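Local atomic coordinates of bacterial leucyl aminopeptidase (Legionella pneumophila, PDB entry 6ESL), a protein that probably removes amino acids, leucine by preference, from the N-terminus of peptides, acting as a secreted zinc aminopeptidase involved in nutrient acquisition during infection of amoebas. Residues B[227-232]-B[374-379]; B[281-286]-B[381-386]; B[309-314]-B[387-392]. All blocks are in the same frame, centred on the assembly; numbering follows the deposited sequence.

Contact 1 (B[227-232]-B[374-379]); sequences SSSIME and EHMTNF
Phe379 meets Ser229 through its root, with CB 4.2 Å from Ser229 OG, while its ring leads away from that helix and lies back against His375 of its own helix. Phe379 CE2 stands 3.7 Å above the plane of the His375 ring, over its centre, and the Phe379 ring turns an edge to the carbonyl carbon of His375. The phenyl group also packs on Thr286, so an apolar aromatic suits this enclosed spot.

What crosses between the helices is one serine. Ser229 OG comes within 2.8 Å of Met376 O and also pairs with Thr286 OG1; both oxygens lie within reach of the one serine hydroxyl. Met376 adds its CB, 3.8 Å from Ser229 OG, and then leads its flexible thioether away. A residue as small as serine lets the backbones draw together, with Ser229 CA only 5.9 Å from Met376 CA, and Ser380 OG binds Ser229 O in the same seam.

This is close helix–helix packing in the alpha/beta core of an M28 peptidase, joining helix 220-239, whose start supplies the zinc ligand Asp222, to the C-terminal helix 373-391.

Contact 2 (B[281-286]-B[381-386]); sequences VQFDMT and KLAVAF. With ZN (zinc ion), chain F.
Val281 CG1 sits over one face of the Phe386 ring, 3.8 Å from its centroid and 24° off the ring normal, a CH-pi contact at the tight end of this packing. The methyl is displaced toward the rim, nearest CD2 and CE2, and the two side chains run past each other in opposite directions. Val281 places CG1 between its backbone N and carbonyl carbon (chi1 59°), a crowded position that turns this branch onto the ring. Beta-branched valine suits a strand, and here its methyl lies on a flat aromatic face.

Equally close is Phe283 CE2, 3.6 Å from Ala383 CB; alanine's short side chain lets the phenyl ring come close to the helix backbone. Packing slackens at Leu382, whose CD2 stays 4.4 Å from Phe283 CE1 and which fills space against Pro349 and Leu315 as well. On the solvent side, at the helix flank, the partly exposed Lys381 takes its charge away from the strand.

Beyond Phe283 the apolar packing stops, and the buried Asp284 turns its carboxylate from the helix and chelates a zinc ion through OD1 at 2.4 Å and OD2 at 2.5 Å. A water completes the metal's surroundings together with His209 and Asp222, while Ser334 OG bonds Asp284 OD2 and steadies it from the second shell. The zinc ligand thus follows strand 277-282, and metal ligands in loops at the C-terminal ends of central strands are consistent with the M28 peptidase fold.

Contact 3 (B[309-314]-B[387-392]); sequences SNYLAK and AIELAS
Buried helix-to-helix packing, carried by the long reach of Tyr311 to Glu389 and Leu390, joins helix 306-320 to the C-terminal end of helix 373-391. The backbones stand well apart, with Tyr311 CA 10.5 Å from Leu390 CA, a gap that the long side chain of Tyr311 spans. With CG anti to the backbone N (chi1 -174°), Tyr311 extends toward its neighbour.

Its ring meets Leu390 obliquely, CE2 lying 3.7 Å from Leu390 CD2, and the branched leucine fills the space alongside. The hydroxyl goes further: Tyr311 OH lies 3.1 Å from Glu389 CB, which comes in at the ring edge near its plane. Glu389 crosses the tyrosine at about a right angle; its chain bends at chi2 (-77°), and the ring and carboxylate planes stand 76° apart. OH and carboxylate do not pair with each other: Tyr311 OH bonds Glu114 O, while Glu389 takes Tyr319 OH and the backbone N-H groups of Lys116 and His117. The buried acid is thus satisfied by several donors.

One turn on, Ser392 OG donates to Ile388 O at 2.6 Å, occupying a carbonyl of the last helical turn. From helix 306-320, Lys314 forms a salt bridge with Asp325 of the second subunit. The whole is helix packing in an alpha/beta fold, in which Tyr311 and Glu389 also bond the backbone of Glu114, Lys116 and His117.

In the fold
Helix 373-391 runs through all three contacts, giving its first turns to contact 1, its middle to contact 2 and its last to contact 3. Their partners follow in the same order along the chain, and every partner precedes the helix in sequence, so the C-terminal helix packs against three earlier parts of the chain. Centres of contacts 1 and 2 lie 7 Å apart, those of 2 and 3 lie 10 Å apart. Ile230 packs on Phe283 to join the first pair; Phe386 meets Leu312 to join the second. Contacts 1 and 3, about 16 Å apart between centres, do not touch. One helix thereby links the zinc-bearing end of the mixed sheet to the helix at the subunit interface.

Contact 1 (B[227-232]-B[374-379])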
loop_
_atom_site.group_PDB
_atom_site.type_symbol
_atom_site.label_atom_id
_atom_site.label_comp_id
_atom_site.label_asym_id
_atom_site.label_seq_id
_atom_site.Cartn_x
_atom_site.Cartn_y
_atom_site.Cartn_z
ATOM N N SER B 227 -22.989 9.396 -3.312
ATOM C CA SER B 227 -24.336 8.828 -3.013
ATOM C C SER B 227 -25.063 8.415 -4.320
ATOM O O SER B 227 -25.727 7.352 -4.382
ATOM C CB SER B 227 -25.123 9.876 -2.279
ATOM O OG SER B 227 -24.670 10.123 -0.979
ATOM N N SER B 228 -24.857 9.210 -5.382
ATOM C CA SER B 228 -25.503 8.944 -6.666
ATOM C C SER B 228 -24.829 7.914 -7.489
ATOM O O SER B 228 -25.473 7.092 -8.173
ATOM C CB SER B 228 -25.641 10.221 -7.518
ATOM O OG SER B 228 -26.318 11.251 -6.803
ATOM N N SER B 229 -23.499 7.994 -7.517
ATOM C CA SER B 229 -22.745 6.925 -8.141
ATOM C C SER B 229 -23.096 5.560 -7.548
ATOM O O SER B 229 -23.209 4.621 -8.303
ATOM C CB SER B 229 -21.203 7.175 -8.012
ATOM O OG SER B 229 -20.720 8.295 -8.719
ATOM N N ILE B 230 -23.184 5.424 -6.205
ATOM C CA ILE B 230 -23.485 4.083 -5.665
ATOM C C ILE B 230 -24.969 3.691 -5.869
ATOM O O ILE B 230 -25.283 2.503 -5.948
ATOM C CB ILE B 230 -23.043 3.838 -4.203
ATOM C CG1 ILE B 230 -23.885 4.636 -3.249
ATOM C CG2 ILE B 230 -21.522 4.122 -4.042
ATOM C CD1 ILE B 230 -23.730 4.128 -1.836
ATOM N N MET B 231 -25.864 4.677 -5.976
ATOM C CA MET B 231 -27.286 4.379 -6.271
ATOM C C MET B 231 -27.414 3.721 -7.635
ATOM O O MET B 231 -28.201 2.798 -7.793
ATOM C CB MET B 231 -28.171 5.619 -6.173
ATOM C CG MET B 231 -29.717 5.340 -6.415
ATOM S SD MET B 231 -30.359 4.264 -5.099
ATOM C CE MET B 231 -30.490 5.486 -3.803
ATOM N N GLU B 232 -26.642 4.193 -8.618
ATOM C CA GLU B 232 -26.715 3.643 -9.977
ATOM C C GLU B 232 -26.062 2.270 -10.011
ATOM O O GLU B 232 -26.550 1.381 -10.638
ATOM C CB GLU B 232 -26.159 4.607 -11.033
ATOM C CG GLU B 232 -26.021 3.970 -12.392
ATOM C CD GLU B 232 -27.318 3.532 -13.071
ATOM O OE1 GLU B 232 -28.428 3.858 -12.578
ATOM O OE2 GLU B 232 -27.186 2.810 -14.087
ATOM N N GLU B 374 -18.649 12.091 -16.485
ATOM C CA GLU B 374 -17.859 10.936 -16.852
ATOM C C GLU B 374 -17.108 10.409 -15.575
ATOM O O GLU B 374 -17.028 9.239 -15.388
ATOM C CB GLU B 374 -16.843 11.289 -17.912
ATOM C CG GLU B 374 -16.045 10.106 -18.375
ATOM C CD GLU B 374 -15.082 10.459 -19.476
ATOM O OE1 GLU B 374 -15.537 10.514 -20.626
ATOM O OE2 GLU B 374 -13.890 10.696 -19.204
ATOM N N HIS B 375 -16.577 11.305 -14.762
ATOM C CA HIS B 375 -15.888 10.917 -13.519
ATOM C C HIS B 375 -16.853 10.171 -12.586
ATOM O O HIS B 375 -16.586 9.110 -12.169
ATOM C CB HIS B 375 -15.400 12.161 -12.816
ATOM C CG HIS B 375 -14.051 12.024 -12.175
ATOM N ND1 HIS B 375 -13.675 12.729 -11.059
ATOM C CD2 HIS B 375 -12.973 11.302 -12.534
ATOM C CE1 HIS B 375 -12.436 12.434 -10.746
ATOM N NE2 HIS B 375 -11.987 11.567 -11.624
ATOM N N MET B 376 -18.046 10.705 -12.396
ATOM C CA MET B 376 -19.040 10.079 -11.531
ATOM C C MET B 376 -19.422 8.729 -12.033
ATOM O O MET B 376 -19.635 7.824 -11.290
ATOM C CB MET B 376 -20.278 10.953 -11.379
ATOM C CG MET B 376 -20.041 12.208 -10.585
ATOM S SD MET B 376 -21.463 13.181 -10.082
ATOM C CE MET B 376 -21.966 13.938 -11.607
ATOM N N THR B 377 -19.528 8.623 -13.337
ATOM C CA THR B 377 -19.849 7.326 -14.001
ATOM C C THR B 377 -18.721 6.291 -13.784
ATOM O O THR B 377 -18.946 5.112 -13.502
ATOM C CB THR B 377 -20.131 7.552 -15.524
ATOM O OG1 THR B 377 -21.217 8.462 -15.655
ATOM C CG2 THR B 377 -20.458 6.338 -16.193
ATOM N N ASN B 378 -17.482 6.751 -13.864
ATOM C CA ASN B 378 -16.322 5.893 -13.618
ATOM C C ASN B 378 -16.297 5.318 -12.200
ATOM O O ASN B 378 -15.993 4.138 -12.009
ATOM C CB ASN B 378 -15.003 6.648 -13.952
ATOM C CG ASN B 378 -14.712 6.715 -15.456
ATOM O OD1 ASN B 378 -13.802 7.500 -15.917
ATOM N ND2 ASN B 378 -15.466 5.934 -16.258
ATOM N N PHE B 379 -16.632 6.132 -11.239
ATOM C CA PHE B 379 -16.775 5.658 -9.867
ATOM C C PHE B 379 -17.916 4.677 -9.664
ATOM O O PHE B 379 -17.715 3.628 -8.989
ATOM C CB PHE B 379 -16.835 6.838 -8.866
ATOM C CG PHE B 379 -15.512 7.490 -8.663
ATOM C CD1 PHE B 379 -14.590 6.995 -7.737
ATOM C CD2 PHE B 379 -15.174 8.568 -9.398
ATOM C CE1 PHE B 379 -13.357 7.679 -7.522
ATOM C CE2 PHE B 379 -13.882 9.158 -9.322
ATOM C CZ PHE B 379 -12.992 8.704 -8.381
#

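Contact 2 (B[281-286]-B[381-386])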
loop_
_atom_site.group_PDB
_atom_site.type_symbol
_atom_site.label_atom_id
_atom_site.label_comp_id
_atom_site.label_asym_id
_atom_site.label_seq_id
_atom_site.Cartn_x
_atom_site.Cartn_y
_atom_site.Cartn_z
ATOM N N VAL B 281 -15.857 -0.642 0.577
ATOM C CA VAL B 281 -15.361 0.502 -0.146
ATOM C C VAL B 281 -16.225 1.716 0.224
ATOM O O VAL B 281 -17.465 1.575 0.516
ATOM C CB VAL B 281 -15.302 0.254 -1.683
ATOM C CG1 VAL B 281 -16.656 -0.077 -2.253
ATOM C CG2 VAL B 281 -14.672 1.392 -2.471
ATOM N N GLN B 282 -15.593 2.873 0.233
ATOM C CA GLN B 282 -16.248 4.134 0.475
ATOM C C GLN B 282 -16.126 5.045 -0.746
ATOM O O GLN B 282 -15.014 5.286 -1.274
ATOM C CB GLN B 282 -15.639 4.790 1.709
ATOM C CG GLN B 282 -16.047 6.228 2.039
ATOM C CD GLN B 282 -17.477 6.352 2.498
ATOM O OE1 GLN B 282 -18.208 5.352 2.602
ATOM N NE2 GLN B 282 -17.864 7.584 2.878
ATOM N N PHE B 283 -17.268 5.592 -1.137
ATOM C CA PHE B 283 -17.347 6.637 -2.198
ATOM C C PHE B 283 -17.716 7.981 -1.612
ATOM O O PHE B 283 -18.923 8.219 -1.234
ATOM C CB PHE B 283 -18.294 6.196 -3.299
ATOM C CG PHE B 283 -17.813 5.015 -4.055
ATOM C CD1 PHE B 283 -16.961 5.170 -5.167
ATOM C CD2 PHE B 283 -18.145 3.759 -3.681
ATOM C CE1 PHE B 283 -16.461 4.063 -5.851
ATOM C CE2 PHE B 283 -17.709 2.671 -4.379
ATOM C CZ PHE B 283 -16.797 2.837 -5.428
ATOM N N ASP B 284 -16.673 8.783 -1.436
ATOM C CA ASP B 284 -16.791 10.132 -0.956
ATOM C C ASP B 284 -16.106 11.030 -1.972
ATOM O O ASP B 284 -14.879 11.114 -2.042
ATOM C CB ASP B 284 -16.116 10.280 0.407
ATOM C CG ASP B 284 -16.222 11.687 0.960
ATOM O OD1 ASP B 284 -16.822 12.549 0.284
ATOM O OD2 ASP B 284 -15.704 11.932 2.070
ATOM N N MET B 285 -16.934 11.696 -2.756
ATOM C CA MET B 285 -16.532 12.670 -3.757
ATOM C C MET B 285 -16.048 11.907 -5.001
ATOM O O MET B 285 -14.930 11.329 -5.083
ATOM C CB MET B 285 -15.574 13.761 -3.287
ATOM C CG MET B 285 -16.025 14.423 -2.019
ATOM S SD MET B 285 -15.007 15.744 -1.414
ATOM C CE MET B 285 -13.394 14.986 -1.283
ATOM N N THR B 286 -16.935 11.896 -5.982
ATOM C CA THR B 286 -16.736 11.131 -7.229
ATOM C C THR B 286 -16.884 11.962 -8.508
ATOM O O THR B 286 -16.849 11.422 -9.632
ATOM C CB THR B 286 -17.763 9.983 -7.314
ATOM O OG1 THR B 286 -19.076 10.492 -7.444
ATOM C CG2 THR B 286 -17.628 9.004 -6.158
ATOM N N LYS B 381 -18.934 2.688 -12.009
ATOM C CA LYS B 381 -18.411 1.476 -12.607
ATOM C C LYS B 381 -17.519 0.747 -11.660
ATOM O O LYS B 381 -17.517 -0.465 -11.616
ATOM C CB LYS B 381 -17.636 1.799 -13.890
ATOM C CG LYS B 381 -18.582 2.175 -15.040
ATOM C CD LYS B 381 -17.886 2.502 -16.317
ATOM C CE LYS B 381 -18.938 3.016 -17.254
ATOM N NZ LYS B 381 -18.501 3.234 -18.634
ATOM N N LEU B 382 -16.697 1.489 -10.951
ATOM C CA LEU B 382 -15.804 0.877 -9.992
ATOM C C LEU B 382 -16.601 0.136 -8.913
ATOM O O LEU B 382 -16.204 -0.954 -8.513
ATOM C CB LEU B 382 -14.824 1.910 -9.397
ATOM C CG LEU B 382 -13.826 1.436 -8.347
ATOM C CD1 LEU B 382 -12.997 0.270 -8.849
ATOM C CD2 LEU B 382 -12.872 2.552 -7.854
ATOM N N ALA B 383 -17.676 0.757 -8.408
ATOM C CA ALA B 383 -18.510 0.119 -7.362
ATOM C C ALA B 383 -19.092 -1.205 -7.908
ATOM O O ALA B 383 -19.087 -2.210 -7.183
ATOM C CB ALA B 383 -19.655 1.037 -6.956
ATOM N N VAL B 384 -19.652 -1.132 -9.125
ATOM C CA VAL B 384 -20.220 -2.338 -9.795
ATOM C C VAL B 384 -19.176 -3.444 -9.919
ATOM O O VAL B 384 -19.436 -4.612 -9.593
ATOM C CB VAL B 384 -20.852 -2.042 -11.175
ATOM C CG1 VAL B 384 -21.224 -3.319 -11.965
ATOM C CG2 VAL B 384 -22.090 -1.240 -10.974
ATOM N N ALA B 385 -17.969 -3.068 -10.333
ATOM C CA ALA B 385 -16.923 -4.078 -10.544
ATOM C C ALA B 385 -16.462 -4.691 -9.213
ATOM O O ALA B 385 -16.261 -5.905 -9.131
ATOM C CB ALA B 385 -15.764 -3.472 -11.299
ATOM N N PHE B 386 -16.270 -3.873 -8.183
ATOM C CA PHE B 386 -15.958 -4.316 -6.861
ATOM C C PHE B 386 -17.020 -5.288 -6.304
ATOM O O PHE B 386 -16.708 -6.358 -5.818
ATOM C CB PHE B 386 -15.888 -3.037 -5.962
ATOM C CG PHE B 386 -15.457 -3.247 -4.555
ATOM C CD1 PHE B 386 -14.088 -3.193 -4.231
ATOM C CD2 PHE B 386 -16.377 -3.405 -3.522
ATOM C CE1 PHE B 386 -13.652 -3.349 -2.899
ATOM C CE2 PHE B 386 -15.944 -3.562 -2.192
ATOM C CZ PHE B 386 -14.581 -3.545 -1.896
HETATM ZN ZN ZN F . -17.529 13.701 2.242
HETATM O O HOH W 1 -15.546 14.483 1.743
#

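Contact 3 (B[309-314]-B[387-392])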
loop_
_atom_site.group_PDB
_atom_site.type_symbol
_atom_site.label_atom_id
_atom_site.label_comp_id
_atom_site.label_asym_id
_atom_site.label_seq_id
_atom_site.Cartn_x
_atom_site.Cartn_y
_atom_site.Cartn_z
ATOM N N SER B 309 -6.787 -1.842 -1.207
ATOM C CA SER B 309 -6.440 -0.601 -1.928
ATOM C C SER B 309 -5.704 -0.900 -3.210
ATOM O O SER B 309 -6.073 -0.410 -4.324
ATOM C CB SER B 309 -5.647 0.368 -1.074
ATOM O OG SER B 309 -6.319 0.706 0.133
ATOM N N ASN B 310 -4.734 -1.784 -3.107
ATOM C CA ASN B 310 -4.057 -2.297 -4.333
ATOM C C ASN B 310 -5.003 -2.973 -5.295
ATOM O O ASN B 310 -4.893 -2.779 -6.498
ATOM C CB ASN B 310 -2.928 -3.294 -3.992
ATOM C CG ASN B 310 -1.722 -2.640 -3.279
ATOM O OD1 ASN B 310 -1.492 -1.421 -3.384
ATOM N ND2 ASN B 310 -0.872 -3.503 -2.633
ATOM N N TYR B 311 -5.938 -3.746 -4.780
ATOM C CA TYR B 311 -6.939 -4.347 -5.626
ATOM C C TYR B 311 -7.823 -3.281 -6.379
ATOM O O TYR B 311 -8.093 -3.407 -7.565
ATOM C CB TYR B 311 -7.845 -5.290 -4.815
ATOM C CG TYR B 311 -8.793 -6.044 -5.639
ATOM C CD1 TYR B 311 -8.345 -6.936 -6.614
ATOM C CD2 TYR B 311 -10.174 -5.939 -5.425
ATOM C CE1 TYR B 311 -9.268 -7.674 -7.375
ATOM C CE2 TYR B 311 -11.087 -6.612 -6.188
ATOM C CZ TYR B 311 -10.654 -7.503 -7.138
ATOM O OH TYR B 311 -11.563 -8.204 -7.890
ATOM N N LEU B 312 -8.224 -2.241 -5.669
ATOM C CA LEU B 312 -8.900 -1.141 -6.364
ATOM C C LEU B 312 -8.060 -0.574 -7.505
ATOM O O LEU B 312 -8.564 -0.288 -8.518
ATOM C CB LEU B 312 -9.236 0.044 -5.420
ATOM C CG LEU B 312 -10.303 -0.083 -4.407
ATOM C CD1 LEU B 312 -10.558 1.373 -3.927
ATOM C CD2 LEU B 312 -11.569 -0.708 -4.890
ATOM N N ALA B 313 -6.775 -0.378 -7.290
ATOM C CA ALA B 313 -5.895 0.121 -8.361
ATOM C C ALA B 313 -5.985 -0.776 -9.582
ATOM O O ALA B 313 -6.141 -0.286 -10.692
ATOM C CB ALA B 313 -4.444 0.269 -7.841
ATOM N N LYS B 314 -5.951 -2.081 -9.378
ATOM C CA LYS B 314 -6.098 -3.051 -10.472
ATOM C C LYS B 314 -7.454 -3.024 -11.145
ATOM O O LYS B 314 -7.541 -3.058 -12.356
ATOM C CB LYS B 314 -5.858 -4.472 -9.954
ATOM C CG LYS B 314 -4.376 -4.783 -9.843
ATOM C CD LYS B 314 -4.111 -6.014 -8.987
ATOM C CE LYS B 314 -4.285 -7.303 -9.805
ATOM N NZ LYS B 314 -4.135 -8.380 -8.783
ATOM N N ALA B 387 -18.288 -4.927 -6.458
ATOM C CA ALA B 387 -19.374 -5.800 -5.982
ATOM C C ALA B 387 -19.327 -7.149 -6.689
ATOM O O ALA B 387 -19.233 -8.215 -6.023
ATOM C CB ALA B 387 -20.730 -5.153 -6.221
ATOM N N ILE B 388 -19.337 -7.109 -8.007
ATOM C CA ILE B 388 -19.452 -8.363 -8.760
ATOM C C ILE B 388 -18.215 -9.234 -8.548
ATOM O O ILE B 388 -18.355 -10.413 -8.270
ATOM C CB ILE B 388 -19.774 -8.107 -10.250
ATOM C CG1 ILE B 388 -21.186 -7.537 -10.415
ATOM C CG2 ILE B 388 -19.583 -9.368 -11.070
ATOM C CD1 ILE B 388 -21.453 -6.930 -11.761
ATOM N N GLU B 389 -17.003 -8.690 -8.628
ATOM C CA GLU B 389 -15.830 -9.523 -8.401
ATOM C C GLU B 389 -15.801 -10.157 -7.020
ATOM O O GLU B 389 -15.531 -11.348 -6.911
ATOM C CB GLU B 389 -14.493 -8.760 -8.571
ATOM C CG GLU B 389 -14.155 -8.484 -10.033
ATOM C CD GLU B 389 -13.602 -9.730 -10.773
ATOM O OE1 GLU B 389 -13.217 -10.716 -10.062
ATOM O OE2 GLU B 389 -13.594 -9.705 -12.058
ATOM N N LEU B 390 -16.043 -9.362 -5.965
ATOM C CA LEU B 390 -15.814 -9.878 -4.626
ATOM C C LEU B 390 -17.002 -10.730 -4.105
ATOM O O LEU B 390 -16.811 -11.661 -3.315
ATOM C CB LEU B 390 -15.485 -8.743 -3.676
ATOM C CG LEU B 390 -14.168 -7.990 -4.027
ATOM C CD1 LEU B 390 -13.923 -6.874 -3.056
ATOM C CD2 LEU B 390 -12.976 -8.909 -4.049
ATOM N N ALA B 391 -18.205 -10.412 -4.554
ATOM C CA ALA B 391 -19.412 -11.111 -4.097
ATOM C C ALA B 391 -19.589 -12.423 -4.838
ATOM O O ALA B 391 -20.364 -13.266 -4.382
ATOM C CB ALA B 391 -20.647 -10.234 -4.248
ATOM N N SER B 392 -18.882 -12.595 -5.962
ATOM C CA SER B 392 -18.924 -13.844 -6.735
ATOM C C SER B 392 -17.879 -14.827 -6.284
ATOM O O SER B 392 -17.833 -15.888 -6.844
ATOM C CB SER B 392 -18.742 -13.575 -8.235
ATOM O OG SER B 392 -19.679 -12.643 -8.707
#